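Local coordinates for acyl-coenzyme A oxidase (Caenorhabditis elegans, PDB 5K3H), which catalyses the FAD-dependent desaturation of acyl-CoA to (2E)-enoyl-CoA with release of hydrogen peroxide, the first step of peroxisomal beta-oxidation, at residues B[131-136]-B[266-271]; B[171-176]-B[257-262]. All coordinates share one frame; numbering follows the deposited sequence.

Contact 1 (B[131-136]-B[266-271]); sequences EQQAKW and LMRHTK
Gln132, near the start of helix 130-141, faces Leu266 in the loop that follows strand 258-261, their CA atoms 7.5 Å apart. This is a helix-to-loop contact in the acyl-CoA oxidase fold, joining the N-terminal helices to the beta part of the chain. The backbones do not bond to each other directly; side chains bridge the gap.

Gln132 does most of the work. Its CG lies anti to the carbonyl carbon (chi1 -74°) and the rest of the chain runs out extended, which delivers the amide to the loop backbone. There OE1 receives the N-H of Met267 at 3.0 Å. The bond is nearly straight, 163° at the hydrogen, and uses a lone pair in the carbonyl plane. OE1 also accepts from Ser129 N, while NE2 donates to the carbonyls of Thr263 and Leu265. A buried amide is thus gripped by four bonds that fix its rotation, and it ties the loop backbone to the beginning of the helix. The Met267 methyl, CE, lies 4.0 Å from Gln132 NE2.

One turn further along, the Trp136 indole approaches Leu266 obliquely, Trp136 CZ3 lying 4.2 Å from Leu266 CD2. Trp136 also touches Met219 and Leu266 touches Thr217, so both rest on strand 211-221. Leu266 lies about 7 Å, side chain to side chain, from Tyr149, which contributes to an FAD site shared between the two subunits.

At the more open side, Gln133 and Arg268 cross at about a right angle, yet their amide and guanidinium planes are only 18° apart. Gln133 NE2 donates to the carbonyl of Leu124 in helix 114-127, and Arg268 NE to Ala128 O, in the link before helix 130-141.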
loop_
_atom_site.group_PDB
_atom_site.type_symbol
_atom_site.label_atom_id
_atom_site.label_comp_id
_atom_site.label_asym_id
_atom_site.label_seq_id
_atom_site.Cartn_x
_atom_site.Cartn_y
_atom_site.Cartn_z
ATOM N N GLU B 131 -34.517 30.790 0.637
ATOM C CA GLU B 131 -35.325 30.656 1.843
ATOM C C GLU B 131 -34.849 29.481 2.693
ATOM O O GLU B 131 -34.895 29.541 3.928
ATOM C CB GLU B 131 -36.794 30.512 1.460
ATOM C CG GLU B 131 -37.759 30.446 2.616
ATOM C CD GLU B 131 -39.207 30.464 2.130
ATOM O OE1 GLU B 131 -39.426 30.296 0.903
ATOM O OE2 GLU B 131 -40.118 30.686 2.965
ATOM N N GLN B 132 -34.429 28.381 2.049
ATOM C CA GLN B 132 -33.930 27.230 2.804
ATOM C C GLN B 132 -32.553 27.498 3.411
ATOM O O GLN B 132 -32.287 27.101 4.553
ATOM C CB GLN B 132 -33.922 25.978 1.920
ATOM C CG GLN B 132 -35.324 25.423 1.677
ATOM C CD GLN B 132 -35.391 24.389 0.564
ATOM O OE1 GLN B 132 -34.668 24.483 -0.425
ATOM N NE2 GLN B 132 -36.259 23.391 0.726
ATOM N N GLN B 133 -31.669 28.174 2.667
ATOM C CA GLN B 133 -30.347 28.524 3.185
ATOM C C GLN B 133 -30.442 29.395 4.428
ATOM O O GLN B 133 -29.663 29.225 5.380
ATOM C CB GLN B 133 -29.552 29.235 2.101
ATOM C CG GLN B 133 -29.193 28.333 0.947
ATOM C CD GLN B 133 -28.430 29.066 -0.106
ATOM O OE1 GLN B 133 -28.205 30.259 0.015
ATOM N NE2 GLN B 133 -28.046 28.369 -1.163
ATOM N N ALA B 134 -31.378 30.354 4.426
ATOM C CA ALA B 134 -31.589 31.207 5.591
ATOM C C ALA B 134 -31.929 30.389 6.829
ATOM O O ALA B 134 -31.617 30.802 7.952
ATOM C CB ALA B 134 -32.689 32.236 5.291
ATOM N N LYS B 135 -32.543 29.220 6.635
ATOM C CA LYS B 135 -32.974 28.371 7.735
ATOM C C LYS B 135 -31.923 27.343 8.158
ATOM O O LYS B 135 -31.691 27.169 9.364
ATOM C CB LYS B 135 -34.245 27.620 7.329
ATOM C CG LYS B 135 -34.868 26.775 8.446
ATOM C CD LYS B 135 -36.099 25.982 7.954
ATOM C CE LYS B 135 -37.286 26.883 7.583
ATOM N NZ LYS B 135 -38.468 26.020 7.223
ATOM N N TRP B 136 -31.225 26.712 7.212
ATOM C CA TRP B 136 -30.276 25.636 7.520
ATOM C C TRP B 136 -28.808 26.002 7.331
ATOM O O TRP B 136 -27.970 25.613 8.149
ATOM C CB TRP B 136 -30.604 24.397 6.681
ATOM C CG TRP B 136 -31.915 23.782 7.061
ATOM C CD1 TRP B 136 -32.331 23.456 8.322
ATOM C CD2 TRP B 136 -32.984 23.416 6.183
ATOM N NE1 TRP B 136 -33.587 22.909 8.283
ATOM C CE2 TRP B 136 -34.012 22.871 6.981
ATOM C CE3 TRP B 136 -33.170 23.483 4.796
ATOM C CZ2 TRP B 136 -35.212 22.401 6.441
ATOM C CZ3 TRP B 136 -34.369 23.015 4.260
ATOM C CH2 TRP B 136 -35.372 22.486 5.084
ATOM N N LEU B 266 -34.743 19.888 -1.021
ATOM C CA LEU B 266 -33.915 21.034 -1.397
ATOM C C LEU B 266 -34.344 21.516 -2.782
ATOM O O LEU B 266 -34.261 20.763 -3.762
ATOM C CB LEU B 266 -32.436 20.646 -1.383
ATOM C CG LEU B 266 -31.896 20.123 -0.035
ATOM C CD1 LEU B 266 -30.381 20.011 -0.033
ATOM C CD2 LEU B 266 -32.388 20.980 1.138
ATOM N N MET B 267 -34.810 22.766 -2.871
ATOM C CA MET B 267 -35.608 23.194 -4.019
ATOM C C MET B 267 -35.046 24.425 -4.731
ATOM O O MET B 267 -35.800 25.239 -5.268
ATOM C CB MET B 267 -37.048 23.460 -3.586
ATOM C CG MET B 267 -37.875 22.209 -3.412
ATOM S SD MET B 267 -39.604 22.552 -3.037
ATOM C CE MET B 267 -39.592 22.530 -1.251
ATOM N N ARG B 268 -33.720 24.568 -4.801
ATOM C CA ARG B 268 -33.174 25.678 -5.576
ATOM C C ARG B 268 -33.501 25.518 -7.056
ATOM O O ARG B 268 -33.870 26.488 -7.728
ATOM C CB ARG B 268 -31.659 25.784 -5.374
ATOM C CG ARG B 268 -30.981 26.873 -6.222
ATOM C CD ARG B 268 -29.597 27.231 -5.682
ATOM N NE ARG B 268 -29.748 27.879 -4.384
ATOM C CZ ARG B 268 -29.646 29.190 -4.175
ATOM N NH1 ARG B 268 -29.371 30.010 -5.181
ATOM N NH2 ARG B 268 -29.833 29.678 -2.957
ATOM N N HIS B 269 -33.432 24.294 -7.562
ATOM C CA HIS B 269 -33.566 24.024 -8.982
ATOM C C HIS B 269 -34.758 23.152 -9.336
ATOM O O HIS B 269 -35.120 23.078 -10.515
ATOM C CB HIS B 269 -32.290 23.341 -9.496
ATOM C CG HIS B 269 -31.056 24.164 -9.308
ATOM N ND1 HIS B 269 -29.929 23.680 -8.676
ATOM C CD2 HIS B 269 -30.766 25.434 -9.675
ATOM C CE1 HIS B 269 -29.001 24.619 -8.656
ATOM N NE2 HIS B 269 -29.481 25.692 -9.261
ATOM N N THR B 270 -35.337 22.459 -8.367
ATOM C CA THR B 270 -36.492 21.597 -8.542
ATOM C C THR B 270 -37.582 22.009 -7.565
ATOM O O THR B 270 -37.292 22.327 -6.414
ATOM C CB THR B 270 -36.094 20.123 -8.302
ATOM O OG1 THR B 270 -35.120 19.699 -9.269
ATOM C CG2 THR B 270 -37.285 19.216 -8.279
ATOM N N LYS B 271 -38.830 22.027 -8.021
ATOM C CA LYS B 271 -39.953 22.314 -7.139
ATOM C C LYS B 271 -40.935 21.154 -7.144
ATOM O O LYS B 271 -41.149 20.513 -8.181
ATOM C CB LYS B 271 -40.691 23.629 -7.507
ATOM C CG LYS B 271 -39.965 24.913 -7.088
ATOM C CD LYS B 271 -38.730 25.216 -7.945
ATOM C CE LYS B 271 -38.022 26.484 -7.468
ATOM N NZ LYS B 271 -36.879 26.845 -8.355
#

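Contact 2 (B[171-176]-B[257-262]); sequences IGTQEF and NYRIPR
Glu175 OE1 is shared between Arg259 across the contact and Thr173 on its own segment. Arg259 NH1 donates to it at 3.0 Å in a salt bridge, coming from above the carboxylate plane although the oxygen lies at the edge of the guanidinium. Thr173 OG1 donates at 2.8 Å to the anti lone pair. Arg259, extended from CG to NE, crosses Glu175 at about a right angle, and its NH1 also forms a salt bridge with Asp170, so two carboxylates probably share its charge.

Beside this cluster the strands pair antiparallel. Phe176 and Ile260 form a hydrogen-bonded pair: Phe176 N gives to Ile260 O at 2.8 Å, and Ile260 N returns to Phe176 O at 2.9 Å. Next to them Glu175 and Pro261 are a non-hydrogen-bonded pair. Beyond it Arg262 N donates to Gln174 O at 3.1 Å, a bent bond of 138° at the hydrogen. The Phe176 ring turns its edge to the Arg262 carbonyl, CE2 to O 3.5 Å, and Phe176 CB meets Ile260 CG1.

Gln174 and Glu175 form a G1 bulge opposite Asp170, closing the hairpin of strands 166-170 and 175-179. Strand 258-261 pairs with 175-179 and so adds a third strand to this hairpin, while Phe176 and Ile260 both pack on Phe218 of strand 211-221.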
loop_
_atom_site.group_PDB
_atom_site.type_symbol
_atom_site.label_atom_id
_atom_site.label_comp_id
_atom_site.label_asym_id
_atom_site.label_seq_id
_atom_site.Cartn_x
_atom_site.Cartn_y
_atom_site.Cartn_z
ATOM N N ILE B 171 -49.280 13.219 -0.560
ATOM C CA ILE B 171 -50.036 14.420 -0.924
ATOM C C ILE B 171 -51.030 14.804 0.165
ATOM O O ILE B 171 -51.307 15.992 0.376
ATOM C CB ILE B 171 -50.728 14.223 -2.284
ATOM C CG1 ILE B 171 -49.696 13.894 -3.378
ATOM C CG2 ILE B 171 -51.532 15.467 -2.665
ATOM C CD1 ILE B 171 -50.303 13.528 -4.735
ATOM N N GLY B 172 -51.609 13.818 0.850
ATOM C CA GLY B 172 -52.573 14.126 1.887
ATOM C C GLY B 172 -51.976 14.938 3.019
ATOM O O GLY B 172 -52.587 15.899 3.493
ATOM N N THR B 173 -50.772 14.575 3.458
ATOM C CA THR B 173 -50.124 15.207 4.603
ATOM C C THR B 173 -49.041 16.208 4.217
ATOM O O THR B 173 -48.397 16.768 5.108
ATOM C CB THR B 173 -49.534 14.137 5.517
ATOM O OG1 THR B 173 -48.465 13.456 4.839
ATOM C CG2 THR B 173 -50.613 13.127 5.858
ATOM N N GLN B 174 -48.780 16.392 2.923
ATOM C CA GLN B 174 -47.718 17.271 2.432
ATOM C C GLN B 174 -46.389 16.974 3.118
ATOM O O GLN B 174 -45.744 17.858 3.698
ATOM C CB GLN B 174 -48.098 18.733 2.616
ATOM C CG GLN B 174 -49.230 19.202 1.714
ATOM C CD GLN B 174 -49.720 20.555 2.142
ATOM O OE1 GLN B 174 -50.779 20.667 2.754
ATOM N NE2 GLN B 174 -48.927 21.598 1.864
ATOM N N GLU B 175 -45.984 15.709 3.044
ATOM C CA GLU B 175 -44.769 15.203 3.661
ATOM C C GLU B 175 -44.085 14.237 2.714
ATOM O O GLU B 175 -44.738 13.619 1.869
ATOM C CB GLU B 175 -45.070 14.487 4.971
ATOM C CG GLU B 175 -45.371 15.373 6.148
ATOM C CD GLU B 175 -45.846 14.552 7.309
ATOM O OE1 GLU B 175 -46.768 13.730 7.110
ATOM O OE2 GLU B 175 -45.255 14.664 8.398
ATOM N N PHE B 176 -42.763 14.113 2.856
ATOM C CA PHE B 176 -42.017 13.007 2.256
ATOM C C PHE B 176 -41.824 11.897 3.278
ATOM O O PHE B 176 -41.507 12.173 4.441
ATOM C CB PHE B 176 -40.673 13.480 1.697
ATOM C CG PHE B 176 -40.822 14.284 0.442
ATOM C CD1 PHE B 176 -40.964 13.651 -0.783
ATOM C CD2 PHE B 176 -40.907 15.659 0.495
ATOM C CE1 PHE B 176 -41.136 14.366 -1.942
ATOM C CE2 PHE B 176 -41.084 16.389 -0.653
ATOM C CZ PHE B 176 -41.192 15.740 -1.885
ATOM N N ASN B 257 -40.204 4.377 7.328
ATOM C CA ASN B 257 -41.288 5.289 6.951
ATOM C C ASN B 257 -41.183 6.617 7.719
ATOM O O ASN B 257 -42.093 7.024 8.449
ATOM C CB ASN B 257 -42.653 4.613 7.142
ATOM C CG ASN B 257 -42.898 3.492 6.118
ATOM O OD1 ASN B 257 -42.810 3.713 4.894
ATOM N ND2 ASN B 257 -43.190 2.278 6.612
ATOM N N TYR B 258 -40.030 7.280 7.548
ATOM C CA TYR B 258 -39.661 8.476 8.308
ATOM C C TYR B 258 -40.136 9.732 7.589
ATOM O O TYR B 258 -39.714 9.999 6.461
ATOM C CB TYR B 258 -38.144 8.508 8.494
ATOM C CG TYR B 258 -37.590 9.603 9.377
ATOM C CD1 TYR B 258 -37.651 9.516 10.760
ATOM C CD2 TYR B 258 -36.983 10.717 8.814
ATOM C CE1 TYR B 258 -37.121 10.521 11.564
ATOM C CE2 TYR B 258 -36.455 11.722 9.593
ATOM C CZ TYR B 258 -36.523 11.624 10.967
ATOM O OH TYR B 258 -35.988 12.639 11.731
ATOM N N ARG B 259 -40.954 10.539 8.273
ATOM C CA ARG B 259 -41.684 11.646 7.656
ATOM C C ARG B 259 -41.009 12.995 7.892
ATOM O O ARG B 259 -40.678 13.344 9.033
ATOM C CB ARG B 259 -43.116 11.689 8.186
ATOM C CG ARG B 259 -43.943 10.510 7.730
ATOM C CD ARG B 259 -45.404 10.557 8.197
ATOM N NE ARG B 259 -46.145 9.517 7.496
ATOM C CZ ARG B 259 -46.947 9.727 6.454
ATOM N NH1 ARG B 259 -47.167 10.957 5.996
ATOM N NH2 ARG B 259 -47.539 8.690 5.877
ATOM N N ILE B 260 -40.824 13.753 6.809
ATOM C CA ILE B 260 -40.275 15.110 6.846
ATOM C C ILE B 260 -41.187 16.020 6.019
ATOM O O ILE B 260 -41.890 15.536 5.105
ATOM C CB ILE B 260 -38.810 15.149 6.357
ATOM C CG1 ILE B 260 -38.690 14.723 4.893
ATOM C CG2 ILE B 260 -37.919 14.270 7.222
ATOM C CD1 ILE B 260 -37.269 14.776 4.363
ATOM N N PRO B 261 -41.237 17.325 6.319
ATOM C CA PRO B 261 -42.110 18.234 5.561
ATOM C C PRO B 261 -41.757 18.287 4.081
ATOM O O PRO B 261 -40.637 17.991 3.668
ATOM C CB PRO B 261 -41.874 19.596 6.228
ATOM C CG PRO B 261 -41.356 19.272 7.602
ATOM C CD PRO B 261 -40.637 17.971 7.502
ATOM N N ARG B 262 -42.742 18.693 3.277
ATOM C CA ARG B 262 -42.510 18.881 1.852
ATOM C C ARG B 262 -41.311 19.783 1.589
ATOM O O ARG B 262 -40.517 19.527 0.672
ATOM C CB ARG B 262 -43.747 19.485 1.178
ATOM C CG ARG B 262 -43.636 19.507 -0.342
ATOM C CD ARG B 262 -44.715 20.279 -1.043
ATOM N NE ARG B 262 -44.436 21.710 -1.148
ATOM C CZ ARG B 262 -44.914 22.636 -0.324
ATOM N NH1 ARG B 262 -45.716 22.283 0.678
ATOM N NH2 ARG B 262 -44.609 23.914 -0.516
#

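Both contacts are partly buried, and neither is touched by the other subunit. Contact 1 joins a helix to a loop, and its hold is a buried side-chain amide reading backbone groups. Contact 2 joins two strands through their own backbones, with ionic chemistry gathered at its exposed edge and apolar packing beneath. Segment 257-262 runs almost directly into 266-271, so one piece of chain leaves the sheet at contact 2 and meets helix 130-141 at contact 1. Their centres are about 17 Å apart, yet they touch: Met267 CE lies 3.7 Å from Arg262 O. Strand 211-221 lies against both, taking Trp136 and Leu266 from one, Phe176 and Ile260 from the other.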